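Local atomic coordinates of putative uncharacterized protein lp_3323 (Lactobacillus plantarum, PDB entry 3DC7), a protein that is of unknown function but, as a member of the GDSL-like lipase/acylhydrolase family of SGNH hydrolases, probably hydrolyses ester bonds. Residues Ser136-Gly141 and Met186-Pro191; Gly91-Gly96 and Gly146-Val151; Arg23-Gly28 and Glu81-Ile86. One frame throughout, in Å; residues are numbered along the deposited sequence.

Interaction 1. Residues Ser136-Gly141 and Met186-Pro191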
loop_
_atom_site.group_PDB
_atom_site.type_symbol
_atom_site.label_atom_id
_atom_site.label_comp_id
_atom_site.label_asym_id
_atom_site.label_seq_id
_atom_site.Cartn_x
_atom_site.Cartn_y
_atom_site.Cartn_z
ATOM N N SER A 136 -3.082 1.960 13.057
ATOM C CA SER A 136 -4.308 1.261 13.473
ATOM C C SER A 136 -4.010 -0.168 13.939
ATOM O O SER A 136 -3.088 -0.814 13.436
ATOM C CB SER A 136 -5.345 1.271 12.359
ATOM O OG SER A 136 -4.868 0.588 11.218
ATOM N N ALA A 137 -4.810 -0.653 14.883
ATOM C CA ALA A 137 -4.511 -1.860 15.656
ATOM C C ALA A 137 -4.688 -3.184 14.936
ATOM O O ALA A 137 -5.412 -3.294 13.954
ATOM C CB ALA A 137 -5.331 -1.869 16.935
ATOM N N ILE A 138 -4.000 -4.188 15.467
ATOM C CA ILE A 138 -4.182 -5.602 15.133
ATOM C C ILE A 138 -5.654 -6.038 15.283
ATOM O O ILE A 138 -6.382 -5.522 16.151
ATOM C CB ILE A 138 -3.249 -6.457 16.028
ATOM C CG1 ILE A 138 -1.788 -6.076 15.746
ATOM C CG2 ILE A 138 -3.466 -7.976 15.818
ATOM C CD1 ILE A 138 -0.899 -6.170 16.945
ATOM N N HIS A 139 -6.079 -6.949 14.404
ATOM C CA HIS A 139 -7.375 -7.628 14.498
ATOM C C HIS A 139 -7.471 -8.261 15.882
ATOM O O HIS A 139 -6.617 -9.063 16.258
ATOM C CB HIS A 139 -7.492 -8.719 13.415
ATOM C CG HIS A 139 -8.900 -9.169 13.143
ATOM N ND1 HIS A 139 -9.776 -9.548 14.141
ATOM C CD2 HIS A 139 -9.577 -9.319 11.981
ATOM C CE1 HIS A 139 -10.936 -9.890 13.609
ATOM N NE2 HIS A 139 -10.841 -9.766 12.299
ATOM N N ILE A 140 -8.489 -7.883 16.645
ATOM C CA ILE A 140 -8.614 -8.375 18.016
ATOM C C ILE A 140 -9.429 -9.660 18.083
ATOM O O ILE A 140 -10.136 -10.002 17.138
ATOM C CB ILE A 140 -9.223 -7.310 18.972
ATOM C CG1 ILE A 140 -10.695 -7.048 18.629
ATOM C CG2 ILE A 140 -8.369 -6.031 18.980
ATOM C CD1 ILE A 140 -11.402 -6.125 19.574
ATOM N N GLY A 141 -9.314 -10.370 19.201
ATOM C CA GLY A 141 -10.093 -11.584 19.448
ATOM C C GLY A 141 -11.364 -11.272 20.213
ATOM O O GLY A 141 -11.802 -10.117 20.246
HETATM N N MSE A 186 0.077 -11.034 12.287
HETATM C CA MSE A 186 -0.692 -11.769 13.300
HETATM C C MSE A 186 -2.101 -11.215 13.472
HETATM O O MSE A 186 -2.382 -10.071 13.112
HETATM C CB MSE A 186 0.026 -11.721 14.653
HETATM C CG MSE A 186 0.096 -10.332 15.273
HETATM SE SE MSE A 186 1.531 -10.076 16.598
HETATM C CE MSE A 186 3.022 -10.864 15.581
ATOM N N THR A 187 -2.981 -12.046 14.022
ATOM C CA THR A 187 -4.313 -11.627 14.443
ATOM C C THR A 187 -4.616 -12.252 15.800
ATOM O O THR A 187 -4.348 -13.439 16.013
ATOM C CB THR A 187 -5.399 -11.993 13.383
ATOM O OG1 THR A 187 -6.709 -11.867 13.944
ATOM C CG2 THR A 187 -5.220 -13.427 12.862
ATOM N N PHE A 188 -5.151 -11.462 16.728
ATOM C CA PHE A 188 -5.530 -12.002 18.049
ATOM C C PHE A 188 -6.814 -12.844 18.031
ATOM O O PHE A 188 -7.157 -13.494 19.025
ATOM C CB PHE A 188 -5.607 -10.896 19.110
ATOM C CG PHE A 188 -4.296 -10.166 19.329
ATOM C CD1 PHE A 188 -3.083 -10.741 18.960
ATOM C CD2 PHE A 188 -4.277 -8.918 19.927
ATOM C CE1 PHE A 188 -1.879 -10.066 19.155
ATOM C CE2 PHE A 188 -3.078 -8.244 20.141
ATOM C CZ PHE A 188 -1.873 -8.821 19.742
ATOM N N ALA A 189 -7.508 -12.845 16.892
ATOM C CA ALA A 189 -8.662 -13.730 16.668
ATOM C C ALA A 189 -8.269 -15.208 16.487
ATOM O O ALA A 189 -9.136 -16.085 16.425
ATOM C CB ALA A 189 -9.453 -13.249 15.476
ATOM N N ILE A 190 -6.972 -15.478 16.369
ATOM C CA ILE A 190 -6.477 -16.855 16.382
ATOM C C ILE A 190 -5.769 -17.099 17.711
ATOM O O ILE A 190 -4.814 -16.384 18.045
ATOM C CB ILE A 190 -5.563 -17.180 15.155
ATOM C CG1 ILE A 190 -6.414 -17.541 13.951
ATOM C CG2 ILE A 190 -4.684 -18.370 15.413
ATOM C CD1 ILE A 190 -6.429 -16.508 12.929
ATOM N N PRO A 191 -6.289 -18.061 18.507
ATOM C CA PRO A 191 -5.796 -18.404 19.846
ATOM C C PRO A 191 -4.288 -18.641 19.915
ATOM O O PRO A 191 -3.634 -18.091 20.802
ATOM C CB PRO A 191 -6.570 -19.682 20.184
ATOM C CG PRO A 191 -7.875 -19.495 19.469
ATOM C CD PRO A 191 -7.475 -18.868 18.145
HETATM O O HOH W 1 -4.261 -8.196 12.324
#
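Ile138 lays its methyl CG2 squarely over the ring of Phe188, 4.0 Å from the ring centroid and only 3° off the normal, a CH-pi contact. The longer branch carries CD1 over the outer end of the same face, 4.0 Å from Phe188 CZ. A beta-branched residue suits the place because its two arms touch the ring at two points; with CG1 beside the backbone N (chi1 -62°) and CG2 therefore anti to it, the methyl also comes near Met186 O. Met186 is present as selenomethionine.

His139 can be followed outward. Its CB packs 3.3 Å from Thr187 OG1, the two side chains running alongside each other and pointing the same way. CG passes the same hydroxyl oxygen. ND1 then donates to Ile140 O at 3.1 Å, the acceptor lying almost exactly in the imidazole plane, which fixes the turn of the ring, and CE1 meets Ala189 CB at the tip. Tyr181 packs against this ring at a small interplanar angle.

These are two loops of an SGNH-hydrolase alpha/beta fold: one leaves the parallel strand 132-136, the other leads into helix 191-197. Gly141 and Ile140 further tie the first loop to Thr201 and Leu202, the middle residues of an Asp-x-x-His sequence that matches the family's block V.

The backbones join through Phe188 N, which donates to His139 O at 2.9 Å, nearly in line with the carbonyl. A water bridges His139 N and Met186 O. Thr187 OG1 accepts from Ala189 N in an ST turn, bracing the type I turn that runs from Thr187 to Ile190. Gly141 CA sits 3.5 Å from Phe188 O, where a side chain would collide with that oxygen.

Interaction 2. Residues Gly91-Gly96 and Gly146-Val151; sequences GVNDYG and GSFSAV
The CA of Gly96 rests on the face of the Phe148 ring, 3.7 Å from its centroid and 12° off the normal, a CH-pi contact that glycine alone permits here, since a CB would run into the ring. Val92 O comes within 3.7 Å of CE2 on the same ring, and the amide group of Asn93 stands at its edge near CZ, its plane turned 88° from that of the ring. A flat aromatic fits here because the bare CA of Gly96 lets its face come down onto the end of the short helix. Alongside, Tyr95 extends with CG anti to its backbone N (chi1 167°), and its hydroxyl donates to Ser149 O at 2.8 Å, from above the carbonyl plane. Gly96 O packs 3.3 Å from Ser147 CB.

Replacing Phe148 by an alanine is likely to open a gap over Gly96 CA and take away the ring edge beside the Asn93 amide.

Farther out, Ser149 OG accepts from Val151 N in an ST turn that shapes the loop at the tyrosine's acceptor. Phe144 meets Phe148 edge-to-face, Ser147 OG is bonded to Asp98, and Asn153 reaches back to Tyr95 O. On the helix side, Gly91 serves as N-cap, while Asp94 is held by the backbone N atoms of Ile65 and Gly66. The run from Gly91 to Asp94 fits the Gly-x-Asn-Asp block III of SGNH hydrolases, whose asparagine in well-studied relatives helps form the oxyanion hole.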
loop_
_atom_site.group_PDB
_atom_site.type_symbol
_atom_site.label_atom_id
_atom_site.label_comp_id
_atom_site.label_asym_id
_atom_site.label_seq_id
_atom_site.Cartn_x
_atom_site.Cartn_y
_atom_site.Cartn_z
ATOM N N GLY A 91 -8.388 3.831 17.533
ATOM C CA GLY A 91 -9.467 3.219 16.768
ATOM C C GLY A 91 -9.994 1.911 17.344
ATOM O O GLY A 91 -11.142 1.537 17.081
ATOM N N VAL A 92 -9.169 1.205 18.118
ATOM C CA VAL A 92 -9.595 -0.085 18.630
ATOM C C VAL A 92 -10.666 0.063 19.709
ATOM O O VAL A 92 -11.562 -0.773 19.804
ATOM C CB VAL A 92 -8.420 -0.992 19.085
ATOM C CG1 VAL A 92 -7.997 -0.700 20.520
ATOM C CG2 VAL A 92 -8.847 -2.448 18.963
ATOM N N ASN A 93 -10.581 1.140 20.492
ATOM C CA ASN A 93 -11.631 1.459 21.467
ATOM C C ASN A 93 -12.868 2.033 20.800
ATOM O O ASN A 93 -13.988 1.756 21.220
ATOM C CB ASN A 93 -11.129 2.410 22.558
ATOM C CG ASN A 93 -10.118 1.755 23.479
ATOM O OD1 ASN A 93 -9.083 2.350 23.806
ATOM N ND2 ASN A 93 -10.408 0.522 23.899
ATOM N N ASP A 94 -12.676 2.825 19.751
ATOM C CA ASP A 94 -13.826 3.281 18.986
ATOM C C ASP A 94 -14.607 2.071 18.472
ATOM O O ASP A 94 -15.833 2.033 18.568
ATOM C CB ASP A 94 -13.403 4.208 17.865
ATOM C CG ASP A 94 -12.640 5.428 18.379
ATOM O OD1 ASP A 94 -13.186 6.562 18.309
ATOM O OD2 ASP A 94 -11.487 5.253 18.855
ATOM N N TYR A 95 -13.894 1.064 17.969
ATOM C CA TYR A 95 -14.551 -0.189 17.576
ATOM C C TYR A 95 -15.169 -0.913 18.788
ATOM O O TYR A 95 -16.374 -1.109 18.841
ATOM C CB TYR A 95 -13.611 -1.131 16.800
ATOM C CG TYR A 95 -14.156 -2.544 16.664
ATOM C CD1 TYR A 95 -15.253 -2.816 15.836
ATOM C CD2 TYR A 95 -13.604 -3.599 17.396
ATOM C CE1 TYR A 95 -15.775 -4.097 15.734
ATOM C CE2 TYR A 95 -14.118 -4.884 17.295
ATOM C CZ TYR A 95 -15.199 -5.125 16.465
ATOM O OH TYR A 95 -15.698 -6.397 16.343
ATOM N N GLY A 96 -14.336 -1.266 19.763
ATOM C CA GLY A 96 -14.751 -2.120 20.869
ATOM C C GLY A 96 -15.654 -1.483 21.909
ATOM O O GLY A 96 -16.358 -2.179 22.628
ATOM N N GLY A 146 -17.103 -6.990 27.037
ATOM C CA GLY A 146 -17.934 -5.974 26.383
ATOM C C GLY A 146 -18.134 -6.274 24.908
ATOM O O GLY A 146 -18.368 -7.432 24.543
ATOM N N SER A 147 -18.026 -5.245 24.066
ATOM C CA SER A 147 -18.220 -5.390 22.623
ATOM C C SER A 147 -16.903 -5.593 21.880
ATOM O O SER A 147 -16.811 -5.309 20.673
ATOM C CB SER A 147 -18.937 -4.175 22.036
ATOM O OG SER A 147 -20.197 -3.955 22.650
ATOM N N PHE A 148 -15.886 -6.071 22.598
ATOM C CA PHE A 148 -14.603 -6.360 21.982
ATOM C C PHE A 148 -14.635 -7.757 21.368
ATOM O O PHE A 148 -14.337 -8.744 22.030
ATOM C CB PHE A 148 -13.472 -6.230 23.002
ATOM C CG PHE A 148 -13.115 -4.815 23.336
ATOM C CD1 PHE A 148 -13.735 -4.158 24.397
ATOM C CD2 PHE A 148 -12.142 -4.143 22.607
ATOM C CE1 PHE A 148 -13.395 -2.845 24.718
ATOM C CE2 PHE A 148 -11.797 -2.833 22.914
ATOM C CZ PHE A 148 -12.427 -2.181 23.977
ATOM N N SER A 149 -15.005 -7.830 20.098
ATOM C CA SER A 149 -15.288 -9.115 19.454
ATOM C C SER A 149 -14.460 -9.302 18.180
ATOM O O SER A 149 -14.058 -8.332 17.529
ATOM C CB SER A 149 -16.805 -9.223 19.180
ATOM O OG SER A 149 -17.159 -10.243 18.261
ATOM N N ALA A 150 -14.203 -10.556 17.828
ATOM C CA ALA A 150 -13.513 -10.867 16.587
ATOM C C ALA A 150 -14.434 -10.683 15.371
ATOM O O ALA A 150 -13.973 -10.689 14.227
ATOM C CB ALA A 150 -12.948 -12.282 16.643
ATOM N N VAL A 151 -15.726 -10.489 15.630
ATOM C CA VAL A 151 -16.758 -10.485 14.589
ATOM C C VAL A 151 -17.353 -9.077 14.344
ATOM O O VAL A 151 -16.995 -8.424 13.356
ATOM C CB VAL A 151 -17.890 -11.532 14.905
ATOM C CG1 VAL A 151 -18.911 -11.594 13.781
ATOM C CG2 VAL A 151 -17.307 -12.919 15.149
#

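Interaction 3. Residues Arg23-Gly28 and Glu81-Ile86; sequences RPAWLG and EDADFI
Phe85 turns its edge toward the face of the six-membered ring of Trp26 in an offset edge-to-face pair, centroids 5.7 Å apart and planes at 75°. Its CG lies anti to the backbone N (chi1 176°), which carries CE2 across to CH2 of the indole while CD2 touches Pro24 CB at 4.0 Å. The large rings pack against helices 42-50 and 206-223; on the reverse side the small Ala25 nestles against Ala83 and Ile86, its CB 4.2 Å from that of Ala83.

Between these layers the parallel strands are joined by Ala25 N donating to Phe85 O at 2.8 Å. Toward the strand starts, side chains join the backbone: Arg23 O still accepts from Asp84 N at 3.0 Å, while Arg23 N donates to the carboxylate oxygen Asp84 OD1, met from above the carboxylate plane. The arginine chain bends at chi3 and lays NE in line with Asp82 O (2.8 Å, 171°), the carbonyl lying in the guanidinium plane. Asp82 OD2 adds a long salt bridge to Arg23 NE, by charge alone since it lies well out of the guanidinium plane; Arg23 NH1 pairs with Glu53, Asp82 OD1 with Arg54, and Asp84 OD2 accepts from Lys22 N.

Strand 24-28 lies between 56-59 and 85-89 in the parallel sheet; Leu46 and Leu216 of those helices press on Trp26, and Leu220 meets Phe85.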
loop_
_atom_site.group_PDB
_atom_site.type_symbol
_atom_site.label_atom_id
_atom_site.label_comp_id
_atom_site.label_asym_id
_atom_site.label_seq_id
_atom_site.Cartn_x
_atom_site.Cartn_y
_atom_site.Cartn_z
ATOM N N ARG A 23 12.392 14.145 19.644
ATOM C CA ARG A 23 11.275 14.582 20.482
ATOM C C ARG A 23 9.937 14.026 19.992
ATOM O O ARG A 23 9.028 14.799 19.636
ATOM C CB ARG A 23 11.220 16.117 20.544
ATOM C CG ARG A 23 12.328 16.755 21.390
ATOM C CD ARG A 23 12.365 18.286 21.277
ATOM N NE ARG A 23 12.199 18.782 19.908
ATOM C CZ ARG A 23 13.176 18.873 19.009
ATOM N NH1 ARG A 23 14.419 18.500 19.313
ATOM N NH2 ARG A 23 12.906 19.335 17.795
ATOM N N PRO A 24 9.800 12.681 19.975
ATOM C CA PRO A 24 8.538 12.098 19.501
ATOM C C PRO A 24 7.398 12.327 20.484
ATOM O O PRO A 24 7.629 12.444 21.692
ATOM C CB PRO A 24 8.849 10.609 19.420
ATOM C CG PRO A 24 9.926 10.393 20.446
ATOM C CD PRO A 24 10.761 11.644 20.396
ATOM N N ALA A 25 6.178 12.384 19.967
ATOM C CA ALA A 25 4.994 12.446 20.809
ATOM C C ALA A 25 4.060 11.308 20.396
ATOM O O ALA A 25 3.768 11.124 19.218
ATOM C CB ALA A 25 4.311 13.790 20.663
ATOM N N TRP A 26 3.584 10.565 21.381
ATOM C CA TRP A 26 2.821 9.344 21.151
ATOM C C TRP A 26 1.407 9.501 21.687
ATOM O O TRP A 26 1.189 9.495 22.896
ATOM C CB TRP A 26 3.529 8.177 21.839
ATOM C CG TRP A 26 4.999 8.065 21.468
ATOM C CD1 TRP A 26 6.060 8.572 22.165
ATOM C CD2 TRP A 26 5.556 7.397 20.325
ATOM N NE1 TRP A 26 7.242 8.259 21.534
ATOM C CE2 TRP A 26 6.964 7.541 20.400
ATOM C CE3 TRP A 26 5.003 6.695 19.242
ATOM C CZ2 TRP A 26 7.828 7.016 19.430
ATOM C CZ3 TRP A 26 5.875 6.159 18.272
ATOM C CH2 TRP A 26 7.264 6.328 18.378
ATOM N N LEU A 27 0.447 9.669 20.782
ATOM C CA LEU A 27 -0.954 9.840 21.167
ATOM C C LEU A 27 -1.709 8.539 20.960
ATOM O O LEU A 27 -1.739 8.013 19.851
ATOM C CB LEU A 27 -1.587 10.977 20.355
ATOM C CG LEU A 27 -3.063 11.331 20.572
ATOM C CD1 LEU A 27 -3.321 11.872 21.973
ATOM C CD2 LEU A 27 -3.548 12.321 19.494
ATOM N N GLY A 28 -2.316 8.010 22.019
ATOM C CA GLY A 28 -3.037 6.743 21.908
ATOM C C GLY A 28 -3.842 6.289 23.107
ATOM O O GLY A 28 -4.237 7.079 23.945
ATOM N N GLU A 81 4.543 21.746 21.681
ATOM C CA GLU A 81 4.702 22.594 20.487
ATOM C C GLU A 81 5.952 22.264 19.630
ATOM O O GLU A 81 5.943 22.445 18.405
ATOM C CB GLU A 81 4.628 24.083 20.857
ATOM C CG GLU A 81 3.233 24.694 20.619
ATOM C CD GLU A 81 2.677 25.496 21.812
ATOM O OE1 GLU A 81 3.467 26.160 22.532
ATOM O OE2 GLU A 81 1.433 25.471 22.021
ATOM N N ASP A 82 7.002 21.757 20.271
ATOM C CA ASP A 82 8.233 21.398 19.556
ATOM C C ASP A 82 8.426 19.878 19.368
ATOM O O ASP A 82 9.557 19.384 19.281
ATOM C CB ASP A 82 9.449 22.034 20.238
ATOM C CG ASP A 82 9.637 21.549 21.660
ATOM O OD1 ASP A 82 8.636 21.154 22.305
ATOM O OD2 ASP A 82 10.796 21.575 22.137
ATOM N N ALA A 83 7.319 19.143 19.301
ATOM C CA ALA A 83 7.348 17.742 18.895
ATOM C C ALA A 83 7.960 17.642 17.500
ATOM O O ALA A 83 7.594 18.414 16.617
ATOM C CB ALA A 83 5.948 17.179 18.888
ATOM N N ASP A 84 8.903 16.720 17.306
ATOM C CA ASP A 84 9.506 16.544 15.977
ATOM C C ASP A 84 8.946 15.341 15.221
ATOM O O ASP A 84 9.305 15.108 14.059
ATOM C CB ASP A 84 11.046 16.511 16.040
ATOM C CG ASP A 84 11.593 15.195 16.541
ATOM O OD1 ASP A 84 10.833 14.409 17.139
ATOM O OD2 ASP A 84 12.803 14.947 16.349
ATOM N N PHE A 85 8.069 14.591 15.890
ATOM C CA PHE A 85 7.369 13.447 15.312
ATOM C C PHE A 85 6.083 13.225 16.094
ATOM O O PHE A 85 6.085 13.272 17.327
ATOM C CB PHE A 85 8.246 12.188 15.372
ATOM C CG PHE A 85 7.559 10.922 14.888
ATOM C CD1 PHE A 85 7.170 10.780 13.552
ATOM C CD2 PHE A 85 7.331 9.861 15.765
ATOM C CE1 PHE A 85 6.546 9.603 13.102
ATOM C CE2 PHE A 85 6.712 8.694 15.336
ATOM C CZ PHE A 85 6.324 8.557 13.990
ATOM N N ILE A 86 4.990 12.995 15.381
ATOM C CA ILE A 86 3.721 12.684 16.020
ATOM C C ILE A 86 3.143 11.379 15.493
ATOM O O ILE A 86 2.918 11.220 14.292
ATOM C CB ILE A 86 2.686 13.834 15.875
ATOM C CG1 ILE A 86 3.213 15.101 16.564
ATOM C CG2 ILE A 86 1.326 13.415 16.464
ATOM C CD1 ILE A 86 2.646 16.411 16.003
#

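How the interactions relate
Interactions 1 and 2 adjoin, with centres 11 Å apart: His139 CE1 lies 3.2 Å from Ala150 O, and Ile140 CD1 meets Phe148 CD2 at 3.7 Å. Because 136-141 and 146-151 belong to one long loop, that loop is held by 186-191 and by helix 92-96 together. Interaction 3 lies across the chain's centre, about 27 and 26 Å away between centres. Its strands nevertheless run toward the others: strand 85-89 leads into helix 92-96, while strand 24-28 ends at Gly28, the start of the Gly-Asp-Ser motif, whose Asp29 is touched by Asn93. The active site probably lies there. A sodium ion sits about 13 Å from the Met186 side chain.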